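Long-range contact in ferulic acid decarboxylase 1 (Candida dubliniensis, PDB 4ZAD), which probably catalyses the reversible decarboxylation of aromatic acids such as ferulic, coumaric and cinnamic acid to vinyl products, and binds prenylated FMN and manganese: residues Trp163-Ser176 against Pro195-Ala207. Numbering follows the deposited sequence.
Sequences WVLQTPDKSWTNWS and PQHVKQVSDAWVA. With MN (manganese (II) ion), chain C; K (potassium ion), chain D; 4LU (1-deoxy-5-O-phosphono-1-(3,3,4,5-tetramethyl-9,11-dioxo-2,3,8,9,10,11-hexahydro-7H-quinolino[1,8-fg]pteridin-12-ium-7-y l)-D-ribitol), chain E.
Val201, a slim branched residue, presses its two methyls against the hairpin of strands 163-166 and 173-176. Its CB points at the hairpin. From there CG1, anti to the backbone N (chi1 -178°), lies 3.7 Å from Gln166 C and also meets Leu165 CB and Thr167 CG2, while CG2 reaches Asn174 CB and sits over one face of Trp172, 3.8 Å from the centroid of its six-membered ring. That indole is broad enough to reach the first helical turn: its CZ2 edge points into the face of His197, 3.5 Å from CG, a T-shaped pair with planes at 89°. Beside it, Asn174 uses both ends of its amide, OD1 binding manganese at 2.1 Å and ND2 donating to phosphate O2P of the prenylated flavin, whose O1P accepts a hydrogen bond from the backbone N of His197. At the far end Trp205 NE1 donates to Gln166 O (2.8 Å), in the plane of both ring and carbonyl, and the rigid Pro168 lays CG over the indole face. Helix 197-207 thus packs on the hairpin within the UbiD Rift-related domain, with strand 214-220 paired to strand 162-166 and touching Leu165 and Trp205, and Glu240 of helix 240-247 sharing the manganese.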
loop_
_atom_site.group_PDB
_atom_site.type_symbol
_atom_site.label_atom_id
_atom_site.label_comp_id
_atom_site.label_asym_id
_atom_site.label_seq_id
_atom_site.Cartn_x
_atom_site.Cartn_y
_atom_site.Cartn_z
ATOM N N TRP A 163 -29.731 1.993 -16.148
ATOM C CA TRP A 163 -30.967 2.771 -16.071
ATOM C C TRP A 163 -30.930 3.646 -17.269
ATOM O O TRP A 163 -29.907 4.275 -17.523
ATOM C CB TRP A 163 -31.038 3.682 -14.839
ATOM C CG TRP A 163 -31.035 3.017 -13.509
ATOM C CD1 TRP A 163 -29.991 2.901 -12.665
ATOM C CD2 TRP A 163 -32.145 2.398 -12.865
ATOM N NE1 TRP A 163 -30.367 2.226 -11.533
ATOM C CE2 TRP A 163 -31.693 1.907 -11.637
ATOM C CE3 TRP A 163 -33.465 2.174 -13.229
ATOM C CZ2 TRP A 163 -32.523 1.246 -10.755
ATOM C CZ3 TRP A 163 -34.280 1.494 -12.358
ATOM C CH2 TRP A 163 -33.810 1.043 -11.136
ATOM N N VAL A 164 -32.058 3.672 -17.983
ATOM C CA VAL A 164 -32.261 4.523 -19.120
ATOM C C VAL A 164 -33.296 5.535 -18.705
ATOM O O VAL A 164 -34.442 5.152 -18.433
ATOM C CB VAL A 164 -32.804 3.693 -20.305
ATOM C CG1 VAL A 164 -33.053 4.584 -21.560
ATOM C CG2 VAL A 164 -31.879 2.495 -20.594
ATOM N N LEU A 165 -32.891 6.804 -18.608
ATOM C CA LEU A 165 -33.793 7.916 -18.314
ATOM C C LEU A 165 -33.559 8.955 -19.382
ATOM O O LEU A 165 -32.428 9.147 -19.814
ATOM C CB LEU A 165 -33.522 8.506 -16.915
ATOM C CG LEU A 165 -34.317 8.019 -15.670
ATOM C CD1 LEU A 165 -34.805 6.575 -15.775
ATOM C CD2 LEU A 165 -33.512 8.139 -14.377
ATOM N N GLN A 166 -34.641 9.609 -19.815
ATOM C CA GLN A 166 -34.618 10.660 -20.842
ATOM C C GLN A 166 -35.261 11.943 -20.308
ATOM O O GLN A 166 -36.246 11.885 -19.585
ATOM C CB GLN A 166 -35.408 10.168 -22.044
ATOM C CG GLN A 166 -35.373 11.079 -23.280
ATOM C CD GLN A 166 -36.191 10.501 -24.413
ATOM O OE1 GLN A 166 -37.424 10.677 -24.476
ATOM N NE2 GLN A 166 -35.521 9.794 -25.311
ATOM N N THR A 167 -34.695 13.094 -20.643
ATOM C CA THR A 167 -35.238 14.403 -20.234
ATOM C C THR A 167 -36.610 14.657 -20.893
ATOM O O THR A 167 -36.928 14.053 -21.911
ATOM C CB THR A 167 -34.251 15.565 -20.593
ATOM O OG1 THR A 167 -33.923 15.491 -21.977
ATOM C CG2 THR A 167 -32.977 15.479 -19.795
ATOM N N PRO A 168 -37.449 15.527 -20.306
ATOM C CA PRO A 168 -38.804 15.713 -20.907
ATOM C C PRO A 168 -38.780 16.184 -22.364
ATOM O O PRO A 168 -39.519 15.655 -23.187
ATOM C CB PRO A 168 -39.470 16.753 -19.997
ATOM C CG PRO A 168 -38.623 16.839 -18.748
ATOM C CD PRO A 168 -37.253 16.318 -19.073
ATOM N N ASP A 169 -37.884 17.120 -22.681
ATOM C CA ASP A 169 -37.721 17.620 -24.060
ATOM C C ASP A 169 -37.003 16.661 -25.014
ATOM O O ASP A 169 -36.767 17.035 -26.171
ATOM C CB ASP A 169 -37.048 19.030 -24.084
ATOM C CG ASP A 169 -35.546 19.047 -23.659
ATOM O OD1 ASP A 169 -34.855 17.999 -23.536
ATOM O OD2 ASP A 169 -35.037 20.179 -23.462
ATOM N N LYS A 170 -36.621 15.472 -24.537
ATOM C CA LYS A 170 -35.932 14.453 -25.356
ATOM C C LYS A 170 -34.491 14.795 -25.839
ATOM O O LYS A 170 -33.960 14.110 -26.688
ATOM C CB LYS A 170 -36.789 14.052 -26.581
ATOM C CG LYS A 170 -38.231 13.565 -26.269
ATOM C CD LYS A 170 -39.003 13.083 -27.528
ATOM C CE LYS A 170 -40.356 12.379 -27.186
ATOM N NZ LYS A 170 -41.374 12.259 -28.352
ATOM N N SER A 171 -33.854 15.817 -25.294
ATOM C CA SER A 171 -32.531 16.225 -25.765
ATOM C C SER A 171 -31.375 15.398 -25.157
ATOM O O SER A 171 -30.239 15.462 -25.626
ATOM C CB SER A 171 -32.314 17.725 -25.499
ATOM O OG SER A 171 -32.161 17.974 -24.113
ATOM N N TRP A 172 -31.652 14.604 -24.133
ATOM C CA TRP A 172 -30.576 13.894 -23.442
ATOM C C TRP A 172 -31.083 12.563 -22.937
ATOM O O TRP A 172 -32.024 12.526 -22.147
ATOM C CB TRP A 172 -30.076 14.763 -22.287
ATOM C CG TRP A 172 -29.129 14.127 -21.304
ATOM C CD1 TRP A 172 -28.362 13.013 -21.481
ATOM C CD2 TRP A 172 -28.827 14.619 -19.997
ATOM N NE1 TRP A 172 -27.608 12.777 -20.354
ATOM C CE2 TRP A 172 -27.873 13.753 -19.434
ATOM C CE3 TRP A 172 -29.269 15.713 -19.255
ATOM C CZ2 TRP A 172 -27.356 13.946 -18.175
ATOM C CZ3 TRP A 172 -28.754 15.919 -18.031
ATOM C CH2 TRP A 172 -27.805 15.034 -17.480
ATOM N N THR A 173 -30.486 11.472 -23.414
ATOM C CA THR A 173 -30.855 10.136 -22.936
ATOM C C THR A 173 -29.688 9.582 -22.191
ATOM O O THR A 173 -28.641 9.310 -22.796
ATOM C CB THR A 173 -31.199 9.178 -24.088
ATOM O OG1 THR A 173 -32.375 9.657 -24.763
ATOM C CG2 THR A 173 -31.447 7.751 -23.560
ATOM N N ASN A 174 -29.839 9.439 -20.878
ATOM C CA ASN A 174 -28.729 9.035 -20.031
ATOM C C ASN A 174 -28.758 7.539 -19.741
ATOM O O ASN A 174 -29.811 6.988 -19.440
ATOM C CB ASN A 174 -28.729 9.817 -18.717
ATOM C CG ASN A 174 -27.398 9.742 -18.001
ATOM O OD1 ASN A 174 -26.486 10.532 -18.274
ATOM N ND2 ASN A 174 -27.270 8.783 -17.082
ATOM N N TRP A 175 -27.597 6.893 -19.826
ATOM C CA TRP A 175 -27.446 5.480 -19.448
ATOM C C TRP A 175 -26.432 5.433 -18.314
ATOM O O TRP A 175 -25.294 5.926 -18.469
ATOM C CB TRP A 175 -26.940 4.643 -20.624
ATOM C CG TRP A 175 -27.898 4.453 -21.795
ATOM C CD1 TRP A 175 -29.137 5.001 -21.956
ATOM C CD2 TRP A 175 -27.653 3.670 -22.983
ATOM N NE1 TRP A 175 -29.675 4.605 -23.159
ATOM C CE2 TRP A 175 -28.781 3.796 -23.811
ATOM C CE3 TRP A 175 -26.589 2.891 -23.421
ATOM C CZ2 TRP A 175 -28.884 3.153 -25.045
ATOM C CZ3 TRP A 175 -26.685 2.268 -24.654
ATOM C CH2 TRP A 175 -27.843 2.386 -25.438
ATOM N N SER A 176 -26.830 4.881 -17.170
ATOM C CA SER A 176 -25.921 4.815 -16.032
ATOM C C SER A 176 -26.197 3.636 -15.130
ATOM O O SER A 176 -27.225 2.997 -15.263
ATOM C CB SER A 176 -26.039 6.078 -15.217
ATOM O OG SER A 176 -27.318 6.144 -14.667
ATOM N N PRO A 195 -24.453 14.613 -7.498
ATOM C CA PRO A 195 -24.901 15.240 -8.760
ATOM C C PRO A 195 -25.079 14.220 -9.893
ATOM O O PRO A 195 -24.867 14.551 -11.076
ATOM C CB PRO A 195 -23.746 16.178 -9.096
ATOM C CG PRO A 195 -22.493 15.365 -8.630
ATOM C CD PRO A 195 -22.993 14.402 -7.499
ATOM N N GLN A 196 -25.475 12.996 -9.522
ATOM C CA GLN A 196 -25.575 11.905 -10.482
ATOM C C GLN A 196 -26.633 12.152 -11.542
ATOM O O GLN A 196 -27.695 12.733 -11.282
ATOM C CB GLN A 196 -25.849 10.582 -9.774
ATOM C CG GLN A 196 -24.744 10.204 -8.815
ATOM C CD GLN A 196 -23.416 9.934 -9.510
ATOM O OE1 GLN A 196 -22.681 10.875 -9.879
ATOM N NE2 GLN A 196 -23.105 8.648 -9.710
ATOM N N HIS A 197 -26.363 11.678 -12.746
ATOM C CA HIS A 197 -27.304 11.930 -13.808
ATOM C C HIS A 197 -28.716 11.365 -13.614
ATOM O O HIS A 197 -29.675 11.990 -14.041
ATOM C CB HIS A 197 -26.696 11.545 -15.160
ATOM C CG HIS A 197 -25.600 12.471 -15.577
ATOM N ND1 HIS A 197 -25.427 13.699 -14.982
ATOM C CD2 HIS A 197 -24.662 12.382 -16.543
ATOM C CE1 HIS A 197 -24.413 14.319 -15.546
ATOM N NE2 HIS A 197 -23.934 13.542 -16.500
ATOM N N VAL A 198 -28.861 10.217 -12.954
ATOM C CA VAL A 198 -30.221 9.704 -12.667
ATOM C C VAL A 198 -31.033 10.769 -11.938
ATOM O O VAL A 198 -32.237 10.848 -12.150
ATOM C CB VAL A 198 -30.257 8.384 -11.864
ATOM C CG1 VAL A 198 -29.802 7.222 -12.711
ATOM C CG2 VAL A 198 -29.407 8.476 -10.660
ATOM N N LYS A 199 -30.363 11.583 -11.106
ATOM C CA LYS A 199 -30.996 12.721 -10.415
ATOM C C LYS A 199 -31.152 13.978 -11.260
ATOM O O LYS A 199 -32.201 14.543 -11.274
ATOM C CB LYS A 199 -30.214 13.095 -9.151
ATOM C CG LYS A 199 -30.751 14.308 -8.432
ATOM C CD LYS A 199 -30.859 14.088 -6.946
ATOM C CE LYS A 199 -31.681 15.222 -6.276
ATOM N NZ LYS A 199 -31.265 16.572 -6.802
ATOM N N GLN A 200 -30.091 14.430 -11.926
ATOM C CA GLN A 200 -30.184 15.543 -12.876
ATOM C C GLN A 200 -31.375 15.426 -13.814
ATOM O O GLN A 200 -32.177 16.365 -13.942
ATOM C CB GLN A 200 -28.885 15.718 -13.680
ATOM C CG GLN A 200 -27.829 16.451 -12.870
ATOM C CD GLN A 200 -26.557 16.788 -13.627
ATOM O OE1 GLN A 200 -25.461 16.422 -13.176
ATOM N NE2 GLN A 200 -26.680 17.484 -14.756
ATOM N N VAL A 201 -31.501 14.248 -14.425
ATOM C CA VAL A 201 -32.523 13.995 -15.438
ATOM C C VAL A 201 -33.895 13.955 -14.806
ATOM O O VAL A 201 -34.830 14.532 -15.327
ATOM C CB VAL A 201 -32.258 12.704 -16.217
ATOM C CG1 VAL A 201 -33.313 12.521 -17.266
ATOM C CG2 VAL A 201 -30.899 12.760 -16.883
ATOM N N SER A 202 -34.015 13.300 -13.666
ATOM C CA SER A 202 -35.301 13.204 -13.024
ATOM C C SER A 202 -35.683 14.556 -12.383
ATOM O O SER A 202 -36.894 14.826 -12.236
ATOM C CB SER A 202 -35.317 12.065 -12.002
ATOM O OG SER A 202 -34.264 12.177 -11.048
ATOM N N ASP A 203 -34.665 15.377 -12.026
ATOM C CA ASP A 203 -34.857 16.730 -11.479
ATOM C C ASP A 203 -35.632 17.553 -12.500
ATOM O O ASP A 203 -36.313 18.489 -12.131
ATOM C CB ASP A 203 -33.537 17.494 -11.233
ATOM C CG ASP A 203 -32.926 17.282 -9.846
ATOM O OD1 ASP A 203 -33.549 16.695 -8.966
ATOM O OD2 ASP A 203 -31.756 17.713 -9.648
ATOM N N ALA A 204 -35.465 17.218 -13.782
ATOM C CA ALA A 204 -36.095 17.953 -14.869
ATOM C C ALA A 204 -37.577 17.613 -14.914
ATOM O O ALA A 204 -38.420 18.487 -15.186
ATOM C CB ALA A 204 -35.424 17.640 -16.199
ATOM N N TRP A 205 -37.902 16.357 -14.647
ATOM C CA TRP A 205 -39.283 15.945 -14.631
ATOM C C TRP A 205 -39.995 16.542 -13.443
ATOM O O TRP A 205 -41.179 16.839 -13.510
ATOM C CB TRP A 205 -39.389 14.434 -14.618
ATOM C CG TRP A 205 -39.081 13.810 -15.968
ATOM C CD1 TRP A 205 -37.852 13.557 -16.484
ATOM C CD2 TRP A 205 -40.024 13.350 -16.949
ATOM N NE1 TRP A 205 -37.964 12.963 -17.719
ATOM C CE2 TRP A 205 -39.285 12.814 -18.021
ATOM C CE3 TRP A 205 -41.417 13.335 -17.017
ATOM C CZ2 TRP A 205 -39.880 12.294 -19.149
ATOM C CZ3 TRP A 205 -42.020 12.816 -18.134
ATOM C CH2 TRP A 205 -41.252 12.303 -19.200
ATOM N N VAL A 206 -39.250 16.727 -12.361
ATOM C CA VAL A 206 -39.753 17.383 -11.170
ATOM C C VAL A 206 -40.013 18.858 -11.467
ATOM O O VAL A 206 -41.108 19.382 -11.177
ATOM C CB VAL A 206 -38.790 17.197 -9.956
ATOM C CG1 VAL A 206 -39.280 18.034 -8.741
ATOM C CG2 VAL A 206 -38.732 15.718 -9.546
ATOM N N ALA A 207 -39.045 19.515 -12.096
ATOM C CA ALA A 207 -39.175 20.930 -12.384
ATOM C C ALA A 207 -40.449 21.215 -13.214
ATOM O O ALA A 207 -41.019 22.302 -13.119
ATOM C CB ALA A 207 -37.932 21.475 -13.066
HETATM MN MN MN C . -24.386 10.431 -17.971
HETATM K K K D . -22.697 7.241 -17.406
HETATM C C9 4LU E . -20.857 1.929 -10.506
HETATM C C8 4LU E . -20.783 0.563 -10.810
HETATM C C7 4LU E . -21.468 -0.381 -10.031
HETATM C C10 4LU E . -23.188 4.219 -8.793
HETATM C C6 4LU E . -22.204 0.105 -8.829
HETATM N N3 4LU E . -25.246 5.105 -7.233
HETATM C C2 4LU E . -24.694 5.930 -8.131
HETATM C C13 4LU E . -24.190 -1.197 -8.765
HETATM C C5 4LU E . -22.958 -0.820 -7.976
HETATM C C1 4LU E . -23.542 1.234 -6.656
HETATM O O2 4LU E . -25.166 7.070 -8.223
HETATM N N1 4LU E . -23.669 5.493 -8.904
HETATM C C4 4LU E . -24.800 3.843 -7.066
HETATM O O4 4LU E . -25.412 3.187 -6.189
HETATM C C4A 4LU E . -23.760 3.363 -7.826
HETATM N N5 4LU E . -22.942 2.055 -7.471
HETATM C C3 4LU E . -23.582 -0.142 -6.853
HETATM C C12 4LU E . -22.207 -2.093 -7.599
HETATM C C5A 4LU E . -22.205 1.561 -8.533
HETATM C C7M 4LU E . -21.440 -1.856 -10.333
HETATM C C8M 4LU E . -19.987 0.181 -12.030
HETATM C C9A 4LU E . -21.678 2.453 -9.495
HETATM N N10 4LU E . -22.171 3.801 -9.597
HETATM C "C1'" 4LU E . -21.305 4.887 -10.080
HETATM C "C2'" 4LU E . -21.901 5.417 -11.384
HETATM O "O2'" 4LU E . -22.220 4.295 -12.232
HETATM C "C3'" 4LU E . -20.965 6.401 -12.098
HETATM O "O3'" 4LU E . -20.762 7.568 -11.274
HETATM C "C4'" 4LU E . -21.511 6.836 -13.476
HETATM O "O4'" 4LU E . -20.787 7.983 -13.931
HETATM C "C5'" 4LU E . -22.996 7.229 -13.403
HETATM O "O5'" 4LU E . -23.522 7.690 -14.631
HETATM P P 4LU E . -23.795 9.222 -14.947
HETATM O O2P 4LU E . -24.545 9.039 -16.266
HETATM O O3P 4LU E . -22.376 9.828 -15.012
HETATM O O1P 4LU E . -24.611 9.759 -13.791
HETATM O O HOH W 1 -26.527 8.250 -13.094
HETATM O O HOH W 2 -22.173 10.758 -17.456
HETATM O O HOH W 3 -24.141 11.988 -19.696
#